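Local coordinates for outer membrane protein OMP121 (Bacteroides thetaiotaomicron, PDB 5FQ8) that probably imports substrates across the outer membrane as a TonB-dependent beta-barrel transporter, working in a complex with a surface lipoprotein, at residues B[293-298]-B[310-315]; B[383-389]-B[402-408]; B[229-234]-B[350-354]. All blocks are in the same frame, centred on the assembly; numbering follows the deposited sequence.

Contact 1. Residues B[293-298]-B[310-315]; sequences YTFSAR and SSLNYA
Two first torsions bring Ser296 and Asn313 together across a pair of antiparallel strands. The hydroxyl of Ser296 stands anti to its own backbone N (chi1 176°), while the amide of Asn313 swings in beside its backbone N (chi1 -43°) and back toward the partner strand. Ser296 OG thereby donates to Asn313 OD1 at 2.9 Å, coming from above the carbonyl plane. The same hydroxyl oxygen is gripped a second time: Arg298 NE reaches Ser296 OG at 3.2 Å, nearly straight and within the guanidinium plane, so the Ser296 hydroxyl accepts from the guanidinium and donates to the amide. Beyond that bond the guanidinium makes a salt bridge with Asp137, within the plug domain, and the aliphatic part of the arginine passes Ser311, with Arg298 CG 3.6 Å from Ser311 CB. Asn313 ND2 donates to Tyr385 O and makes a weak bond to Ser311 OG.

This is a textbook beta hairpin of an outer-membrane barrel. Its hydrogen-bonded pairs are Phe295 with Tyr314, joined by Phe295 N to Tyr314 O and Tyr314 N to Phe295 O, both 3.0 Å, and Ala297 with Leu312. Thr294, Ser296, Arg298, Ser311, Asn313 and Ala315 occupy the face turned to the plug; Phe295, Ala297, Leu312 and Tyr314 occupy the other. There the Tyr314 ring lies nearly parallel to that of Phe384 of the second subunit, and Leu312 packs on Leu312 of that subunit. Within the barrel wall, strand 289-303 is bordered by strand 268-280, and strand 306-320 carries the sheet on to strand 376-394.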
# COMPACT_ATOMS: atom_id res chain seq x y z
N TYR B 293 3.14 -29.32 0.82
CA TYR B 293 4.24 -30.03 1.46
C TYR B 293 3.95 -30.11 2.94
O TYR B 293 3.61 -29.10 3.56
CB TYR B 293 5.59 -29.34 1.26
CG TYR B 293 6.19 -29.31 -0.12
CD1 TYR B 293 5.90 -28.28 -0.99
CD2 TYR B 293 7.08 -30.27 -0.55
CE1 TYR B 293 6.45 -28.22 -2.24
CE2 TYR B 293 7.64 -30.22 -1.80
CZ TYR B 293 7.31 -29.19 -2.65
OH TYR B 293 7.85 -29.12 -3.91
N THR B 294 4.09 -31.29 3.52
CA THR B 294 3.99 -31.44 4.97
C THR B 294 5.17 -32.23 5.49
O THR B 294 5.81 -32.98 4.75
CB THR B 294 2.71 -32.15 5.39
OG1 THR B 294 2.75 -33.52 4.96
CG2 THR B 294 1.53 -31.46 4.77
N PHE B 295 5.46 -32.06 6.77
CA PHE B 295 6.44 -32.86 7.49
C PHE B 295 5.92 -33.05 8.89
O PHE B 295 5.40 -32.12 9.48
CB PHE B 295 7.81 -32.20 7.51
CG PHE B 295 8.86 -33.04 8.16
CD1 PHE B 295 9.54 -34.00 7.43
CD2 PHE B 295 9.16 -32.90 9.51
CE1 PHE B 295 10.48 -34.79 8.01
CE2 PHE B 295 10.10 -33.68 10.10
CZ PHE B 295 10.77 -34.63 9.35
N SER B 296 6.04 -34.27 9.42
CA SER B 296 5.55 -34.57 10.76
C SER B 296 6.52 -35.47 11.50
O SER B 296 7.27 -36.23 10.89
CB SER B 296 4.18 -35.23 10.72
OG SER B 296 3.77 -35.60 12.02
N ALA B 297 6.51 -35.36 12.82
CA ALA B 297 7.36 -36.17 13.67
C ALA B 297 6.64 -36.34 14.98
O ALA B 297 6.33 -35.35 15.64
CB ALA B 297 8.72 -35.52 13.87
N ARG B 298 6.33 -37.57 15.34
CA ARG B 298 5.52 -37.86 16.51
C ARG B 298 6.19 -38.94 17.32
O ARG B 298 6.59 -39.97 16.77
CB ARG B 298 4.11 -38.28 16.10
CG ARG B 298 3.30 -37.17 15.56
CD ARG B 298 2.01 -37.65 14.98
NE ARG B 298 2.12 -37.83 13.55
CZ ARG B 298 1.72 -38.92 12.92
NH1 ARG B 298 1.22 -39.92 13.61
NH2 ARG B 298 1.84 -39.01 11.61
N SER B 310 4.98 -36.14 22.16
CA SER B 310 5.04 -34.86 21.49
C SER B 310 4.86 -35.03 19.99
O SER B 310 5.38 -35.98 19.41
CB SER B 310 6.36 -34.16 21.76
OG SER B 310 6.53 -33.12 20.83
N SER B 311 4.13 -34.11 19.39
CA SER B 311 3.84 -34.11 17.96
C SER B 311 4.15 -32.72 17.43
O SER B 311 3.75 -31.73 18.04
CB SER B 311 2.37 -34.47 17.72
OG SER B 311 2.01 -34.34 16.36
N LEU B 312 4.87 -32.64 16.31
CA LEU B 312 5.21 -31.35 15.69
C LEU B 312 5.11 -31.46 14.18
O LEU B 312 5.73 -32.34 13.58
CB LEU B 312 6.61 -30.88 16.08
CG LEU B 312 6.95 -30.76 17.56
CD1 LEU B 312 8.39 -30.45 17.70
CD2 LEU B 312 6.14 -29.69 18.20
N ASN B 313 4.37 -30.55 13.57
CA ASN B 313 4.03 -30.63 12.16
C ASN B 313 4.26 -29.29 11.49
O ASN B 313 3.96 -28.25 12.08
CB ASN B 313 2.57 -31.04 11.98
CG ASN B 313 2.17 -32.16 12.91
OD1 ASN B 313 2.11 -33.31 12.50
ND2 ASN B 313 1.89 -31.84 14.15
N TYR B 314 4.78 -29.31 10.27
CA TYR B 314 4.96 -28.13 9.45
C TYR B 314 4.21 -28.35 8.16
O TYR B 314 4.22 -29.45 7.61
CB TYR B 314 6.45 -27.86 9.19
CG TYR B 314 6.78 -26.92 8.05
CD1 TYR B 314 6.92 -25.57 8.26
CD2 TYR B 314 7.02 -27.40 6.77
CE1 TYR B 314 7.25 -24.71 7.23
CE2 TYR B 314 7.35 -26.54 5.74
CZ TYR B 314 7.46 -25.21 5.98
OH TYR B 314 7.78 -24.35 4.97
N ALA B 315 3.54 -27.30 7.68
CA ALA B 315 2.76 -27.36 6.46
C ALA B 315 3.10 -26.17 5.58
O ALA B 315 3.19 -25.04 6.06
CB ALA B 315 1.27 -27.38 6.77

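Contact 2. Residues B[383-389]-B[402-408]; sequences RFYGKFQ and YRMGLDT. With KR0 (3-decanoyloxypropyl decanoate), chain K; C8E ((hydroxyethyloxy)tri(ethyloxy)octane), chain U.
Arg383 and Asp407 meet side-on, guanidinium and carboxylate being nearly coplanar at 20°. Arg383 NE bonds to Asp407 OD1 at 2.9 Å and Arg383 NH2 pairs with Asp407 OD2, each oxygen using its syn lone pair. This two-pronged salt bridge fixes the rotation of both flat groups, and Asp407 OD2 also accepts from Asn110 N of the plug. Tyr385 lies alongside the aspartate, pointing the same way.

At the far end, Gln389 and Arg403 also run side by side, but their amide and guanidinium planes are turned 47° apart. Gln389 OE1 receives Arg403 NE at 3.1 Å and Lys387 NZ at 2.7 Å from opposite faces of the amide, while Gln389 NE2 donates to Asp391 OD2, which fixes which way round the amide sits. The oxygen is shared by two like charges and probably eases their closeness; Lys387 NZ has a further partner in Asp105 O.

All of these groups line the plug side of a hairpin in the transmembrane barrel, held by six backbone hydrogen bonds. On the outer side of the wall, where Phe384 and Phe388 also pack on rings of the second subunit, the Phe384 ring presents its edge to Leu406, with Phe384 CE2 3.7 Å from Leu406 CD2. Phe388 CD2 approaches Tyr402 CD2 at 4.2 Å, the side chains crossing at about a right angle. One face of the Tyr402 ring is covered by an acyl chain of the lipid KR0, whose C21 sits 3.5 Å above the ring plane, offset toward the rim. Met404 extends beside it, SD lying 3.7 Å from KR0 C9.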
# COMPACT_ATOMS: atom_id res chain seq x y z
N ARG B 383 3.15 -22.91 8.03
CA ARG B 383 2.33 -23.22 9.20
C ARG B 383 3.02 -24.24 10.08
O ARG B 383 3.45 -25.28 9.58
CB ARG B 383 0.96 -23.74 8.80
CG ARG B 383 0.12 -24.21 9.96
CD ARG B 383 -1.28 -24.56 9.52
NE ARG B 383 -2.12 -24.97 10.64
CZ ARG B 383 -3.31 -25.49 10.48
NH1 ARG B 383 -3.79 -25.65 9.27
NH2 ARG B 383 -4.03 -25.86 11.53
N PHE B 384 3.07 -23.98 11.37
CA PHE B 384 3.61 -24.92 12.34
C PHE B 384 2.58 -25.18 13.43
O PHE B 384 2.03 -24.23 14.00
CB PHE B 384 4.91 -24.39 12.95
CG PHE B 384 5.32 -25.11 14.19
CD1 PHE B 384 5.95 -26.33 14.11
CD2 PHE B 384 5.03 -24.59 15.43
CE1 PHE B 384 6.32 -27.01 15.24
CE2 PHE B 384 5.39 -25.28 16.57
CZ PHE B 384 6.03 -26.49 16.48
N TYR B 385 2.31 -26.44 13.71
CA TYR B 385 1.43 -26.77 14.82
C TYR B 385 1.96 -28.01 15.52
O TYR B 385 2.74 -28.76 14.96
CB TYR B 385 -0.02 -26.96 14.37
CG TYR B 385 -0.26 -28.08 13.40
CD1 TYR B 385 -0.01 -27.93 12.05
CD2 TYR B 385 -0.79 -29.28 13.83
CE1 TYR B 385 -0.25 -28.95 11.17
CE2 TYR B 385 -1.03 -30.30 12.97
CZ TYR B 385 -0.76 -30.14 11.64
OH TYR B 385 -1.00 -31.17 10.76
N GLY B 386 1.54 -28.20 16.76
CA GLY B 386 1.93 -29.41 17.46
C GLY B 386 1.35 -29.48 18.86
O GLY B 386 0.52 -28.66 19.24
N LYS B 387 1.81 -30.47 19.62
CA LYS B 387 1.35 -30.60 20.99
C LYS B 387 2.42 -31.25 21.85
O LYS B 387 3.36 -31.86 21.35
CB LYS B 387 0.06 -31.40 21.07
CG LYS B 387 0.25 -32.88 21.01
CD LYS B 387 -0.71 -33.56 21.96
CE LYS B 387 -0.35 -35.01 22.17
NZ LYS B 387 -1.38 -35.75 22.94
N PHE B 388 2.27 -31.08 23.16
CA PHE B 388 3.04 -31.77 24.17
C PHE B 388 2.07 -32.31 25.20
O PHE B 388 1.20 -31.59 25.68
CB PHE B 388 4.06 -30.86 24.86
CG PHE B 388 4.72 -31.49 26.08
CD1 PHE B 388 5.82 -32.30 25.93
CD2 PHE B 388 4.23 -31.27 27.35
CE1 PHE B 388 6.42 -32.88 27.02
CE2 PHE B 388 4.82 -31.85 28.44
CZ PHE B 388 5.92 -32.66 28.28
N GLN B 389 2.22 -33.57 25.55
CA GLN B 389 1.36 -34.18 26.55
C GLN B 389 2.21 -34.90 27.57
O GLN B 389 3.16 -35.59 27.21
CB GLN B 389 0.38 -35.16 25.91
CG GLN B 389 -0.66 -35.62 26.87
CD GLN B 389 -1.69 -36.46 26.19
OE1 GLN B 389 -2.50 -35.96 25.42
NE2 GLN B 389 -1.66 -37.75 26.46
N TYR B 402 -1.32 -33.28 31.37
CA TYR B 402 -1.13 -31.93 30.87
C TYR B 402 -0.93 -32.01 29.37
O TYR B 402 -0.08 -32.75 28.89
CB TYR B 402 0.06 -31.23 31.53
CG TYR B 402 0.40 -29.91 30.87
CD1 TYR B 402 -0.51 -28.86 30.87
CD2 TYR B 402 1.61 -29.72 30.23
CE1 TYR B 402 -0.22 -27.67 30.26
CE2 TYR B 402 1.91 -28.53 29.63
CZ TYR B 402 1.00 -27.51 29.65
OH TYR B 402 1.30 -26.32 29.05
N ARG B 403 -1.72 -31.25 28.64
CA ARG B 403 -1.61 -31.20 27.19
C ARG B 403 -1.67 -29.75 26.74
O ARG B 403 -2.48 -28.98 27.25
CB ARG B 403 -2.73 -31.99 26.54
CG ARG B 403 -2.82 -31.81 25.06
CD ARG B 403 -4.19 -32.25 24.60
NE ARG B 403 -4.51 -33.55 25.16
CZ ARG B 403 -5.73 -33.95 25.48
NH1 ARG B 403 -6.76 -33.14 25.28
NH2 ARG B 403 -5.91 -35.16 25.99
N MET B 404 -0.79 -29.39 25.82
CA MET B 404 -0.65 -28.02 25.36
C MET B 404 -0.51 -28.03 23.85
O MET B 404 0.29 -28.80 23.31
CB MET B 404 0.57 -27.34 25.99
CG MET B 404 0.99 -26.04 25.31
SD MET B 404 2.19 -25.06 26.24
CE MET B 404 2.49 -23.74 25.10
N GLY B 405 -1.27 -27.20 23.17
CA GLY B 405 -1.22 -27.12 21.73
C GLY B 405 -0.83 -25.73 21.28
O GLY B 405 -1.14 -24.74 21.93
N LEU B 406 -0.12 -25.67 20.16
CA LEU B 406 0.25 -24.43 19.51
C LEU B 406 0.05 -24.59 18.02
O LEU B 406 0.45 -25.60 17.45
CB LEU B 406 1.70 -24.05 19.79
CG LEU B 406 2.20 -22.77 19.14
CD1 LEU B 406 2.01 -21.67 20.10
CD2 LEU B 406 3.64 -22.87 18.76
N ASP B 407 -0.58 -23.60 17.39
CA ASP B 407 -0.80 -23.59 15.95
C ASP B 407 -0.61 -22.16 15.47
O ASP B 407 -1.32 -21.26 15.91
CB ASP B 407 -2.19 -24.13 15.62
CG ASP B 407 -2.35 -24.52 14.17
OD1 ASP B 407 -1.63 -24.03 13.30
OD2 ASP B 407 -3.23 -25.35 13.89
N THR B 408 0.35 -21.96 14.57
CA THR B 408 0.70 -20.64 14.07
C THR B 408 0.91 -20.72 12.57
O THR B 408 1.41 -21.72 12.05
CB THR B 408 1.95 -20.09 14.77
OG1 THR B 408 2.56 -19.07 13.98
CG2 THR B 408 2.96 -21.18 15.01
C1 KR0 K . -4.52 -18.70 28.96
O1 KR0 K . -4.31 -19.78 29.86
C2 KR0 K . -4.44 -19.29 27.56
C3 KR0 K . -3.17 -18.85 26.87
C4 KR0 K . 2.56 -19.56 28.94
O4 KR0 K . -2.01 -19.50 27.38
C5 KR0 K . -0.72 -18.97 26.98
C6 KR0 K . 2.34 -21.06 29.14
C7 KR0 K . -3.09 -19.88 30.64
C8 KR0 K . 3.63 -21.88 29.21
O8 KR0 K . -0.71 -18.00 26.26
C9 KR0 K . 3.35 -23.39 29.28
O9 KR0 K . -2.64 -18.90 31.19
C10 KR0 K . 0.59 -19.59 27.40
C11 KR0 K . 1.28 -18.83 28.54
C12 KR0 K . -2.35 -21.19 30.77
C13 KR0 K . -1.93 -21.38 32.22
C14 KR0 K . 4.57 -24.20 29.74
C15 KR0 K . 4.42 -25.70 29.46
C16 KR0 K . 5.71 -26.46 29.69
C17 KR0 K . -1.65 -22.84 32.55
C18 KR0 K . -0.17 -23.20 32.52
C19 KR0 K . -0.01 -24.71 32.70
C20 KR0 K . 1.42 -25.14 33.02
C21 KR0 K . 1.51 -26.67 33.12
C22 KR0 K . 2.77 -27.12 33.86
C23 KR0 K . 3.05 -28.61 33.73
C8 C8E U . 3.79 -18.28 24.30
O9 C8E U . 4.05 -19.35 23.43
C10 C8E U . 4.44 -20.48 24.18
C11 C8E U . 5.45 -21.34 23.44
O12 C8E U . 5.24 -22.67 23.85
C13 C8E U . 6.10 -23.62 23.27
C14 C8E U . 5.53 -25.01 23.54
O15 C8E U . 4.36 -25.23 22.78
C16 C8E U . 4.02 -26.59 22.74

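Contact 3. Residues B[229-234]-B[350-354]; sequences YNNSQK and NDPFN
Tyr229 O is gripped twice by Ser232, by its backbone N at 2.9 Å and by its hydroxyl OG, which approaches almost in line with the carbonyl. These bonds close a type I' beta turn, the tight reversal of a two-residue hairpin, and Tyr229 N answers with a bond to Ser232 O. The turn thus holds in place two residues that meet Phe353 of the other segment: Ser232 OG lies at the edge of its ring, 3.4 Å from Phe353 CZ, and Tyr229 CB lies over one face.

The opposite face of the phenylalanine belongs to Lys234. Its CG stands over the ring centre, 4.3 Å from the centroid of Phe353, so the ring is sandwiched between two aliphatic groups of the hairpin. Beyond CG the lysine is fully extended and slides past the ring in the opposite direction. That reach delivers Lys234 NZ to Asp351 OD2 at 2.8 Å, a salt bridge made on the syn lone pair of the carboxylate. Asp351 stands just before the 3-10 segment 352-354, its O accepting Asn354 N at 2.8 Å.

The strand beginning at Ser232 also pairs antiparallel with a strand of the lipoprotein BT_2262, and Val11 of that chain packs on both Lys234 and Phe353. The contact therefore joins a loop more than a hundred residues further along the chain to a hairpin that takes part in the interface between the two proteins. The Tyr229 ring meets Tyr358 edge-to-face, while Pro352 makes a CH-pi contact over the centre of one face, Pro352 CB being 3.4 Å from the centroid of the Tyr229 ring.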
# COMPACT_ATOMS: atom_id res chain seq x y z
N TYR B 229 -7.57 -5.02 -38.53
CA TYR B 229 -6.19 -4.71 -38.24
C TYR B 229 -5.47 -4.47 -39.55
O TYR B 229 -5.46 -5.35 -40.42
CB TYR B 229 -5.51 -5.84 -37.46
CG TYR B 229 -4.01 -5.75 -37.38
CD1 TYR B 229 -3.20 -6.33 -38.35
CD2 TYR B 229 -3.38 -5.12 -36.31
CE1 TYR B 229 -1.83 -6.26 -38.28
CE2 TYR B 229 -2.02 -5.05 -36.23
CZ TYR B 229 -1.24 -5.62 -37.21
OH TYR B 229 0.13 -5.54 -37.13
N ASN B 230 -4.87 -3.29 -39.69
CA ASN B 230 -4.06 -2.95 -40.84
C ASN B 230 -4.85 -3.17 -42.13
O ASN B 230 -4.35 -3.74 -43.10
CB ASN B 230 -2.77 -3.76 -40.85
CG ASN B 230 -1.72 -3.16 -41.74
OD1 ASN B 230 -2.03 -2.44 -42.69
ND2 ASN B 230 -0.46 -3.43 -41.44
N ASN B 231 -6.10 -2.72 -42.10
CA ASN B 231 -6.96 -2.75 -43.27
C ASN B 231 -7.26 -4.19 -43.70
O ASN B 231 -7.47 -4.48 -44.87
CB ASN B 231 -6.35 -1.95 -44.41
CG ASN B 231 -7.37 -1.29 -45.26
OD1 ASN B 231 -8.47 -1.00 -44.81
ND2 ASN B 231 -7.02 -1.03 -46.51
N SER B 232 -7.26 -5.10 -42.73
CA SER B 232 -7.53 -6.50 -42.99
C SER B 232 -8.42 -7.02 -41.88
O SER B 232 -8.39 -6.52 -40.76
CB SER B 232 -6.25 -7.32 -43.06
OG SER B 232 -5.76 -7.57 -41.76
N GLN B 233 -9.21 -8.04 -42.21
CA GLN B 233 -10.16 -8.61 -41.27
C GLN B 233 -10.25 -10.10 -41.52
O GLN B 233 -9.95 -10.58 -42.62
CB GLN B 233 -11.51 -7.93 -41.41
CG GLN B 233 -12.49 -8.19 -40.31
CD GLN B 233 -13.80 -7.51 -40.59
OE1 GLN B 233 -13.99 -6.97 -41.68
NE2 GLN B 233 -14.70 -7.52 -39.63
N LYS B 234 -10.65 -10.85 -40.50
CA LYS B 234 -10.78 -12.29 -40.67
C LYS B 234 -12.15 -12.64 -41.24
O LYS B 234 -13.15 -11.98 -40.99
CB LYS B 234 -10.57 -13.03 -39.34
CG LYS B 234 -9.12 -13.32 -39.04
CD LYS B 234 -8.95 -14.02 -37.71
CE LYS B 234 -7.50 -14.33 -37.43
NZ LYS B 234 -7.35 -15.16 -36.21
N ASN B 350 1.08 -13.87 -31.39
CA ASN B 350 1.73 -13.30 -32.56
C ASN B 350 0.77 -13.10 -33.70
O ASN B 350 1.18 -12.63 -34.76
CB ASN B 350 2.88 -14.18 -33.00
CG ASN B 350 4.07 -14.03 -32.13
OD1 ASN B 350 4.10 -14.54 -31.01
ND2 ASN B 350 5.07 -13.30 -32.60
N ASP B 351 -0.48 -13.46 -33.51
CA ASP B 351 -1.58 -13.13 -34.40
C ASP B 351 -2.17 -11.80 -33.94
O ASP B 351 -2.85 -11.75 -32.91
CB ASP B 351 -2.62 -14.24 -34.41
CG ASP B 351 -3.70 -14.03 -35.43
OD1 ASP B 351 -3.58 -13.13 -36.28
OD2 ASP B 351 -4.67 -14.80 -35.39
N PRO B 352 -1.92 -10.71 -34.66
CA PRO B 352 -2.36 -9.40 -34.18
C PRO B 352 -3.80 -9.37 -33.75
O PRO B 352 -4.13 -8.75 -32.74
CB PRO B 352 -2.13 -8.50 -35.40
CG PRO B 352 -2.01 -9.42 -36.56
CD PRO B 352 -1.37 -10.64 -36.01
N PHE B 353 -4.67 -10.10 -34.46
CA PHE B 353 -6.08 -10.09 -34.14
C PHE B 353 -6.39 -10.63 -32.76
O PHE B 353 -7.54 -10.52 -32.32
CB PHE B 353 -6.86 -10.91 -35.15
CG PHE B 353 -6.88 -10.34 -36.53
CD1 PHE B 353 -7.84 -9.44 -36.90
CD2 PHE B 353 -5.96 -10.75 -37.46
CE1 PHE B 353 -7.88 -8.94 -38.17
CE2 PHE B 353 -5.98 -10.26 -38.74
CZ PHE B 353 -6.95 -9.35 -39.10
N ASN B 354 -5.43 -11.24 -32.07
CA ASN B 354 -5.66 -11.72 -30.71
C ASN B 354 -5.08 -10.80 -29.66
O ASN B 354 -5.34 -11.02 -28.47
CB ASN B 354 -5.05 -13.10 -30.48
CG ASN B 354 -5.63 -14.15 -31.36
OD1 ASN B 354 -6.78 -14.12 -31.72
ND2 ASN B 354 -4.81 -15.11 -31.71

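Overall arrangement
Contacts 1 and 2 are successive hairpins of one barrel wall, their centres about 11 Å apart. Strands 306-320 and 376-394 are neighbours, joined by probable backbone bonds of 2.8 Å from Ala315 N to Arg383 O and from Asn313 N to Tyr385 O. Both turn polar groups toward the plug, and both meet the second subunit on the outer side. Lipid lies close to each: KR0 touches contact 2 directly, and the nearest atoms of a bound KR0 and the Tyr293 side chain are about 4 Å apart. Contact 3 lies far off, its centre about 55 Å from that of contact 1 and about 61 Å from that of contact 2, at the interface with the lipoprotein.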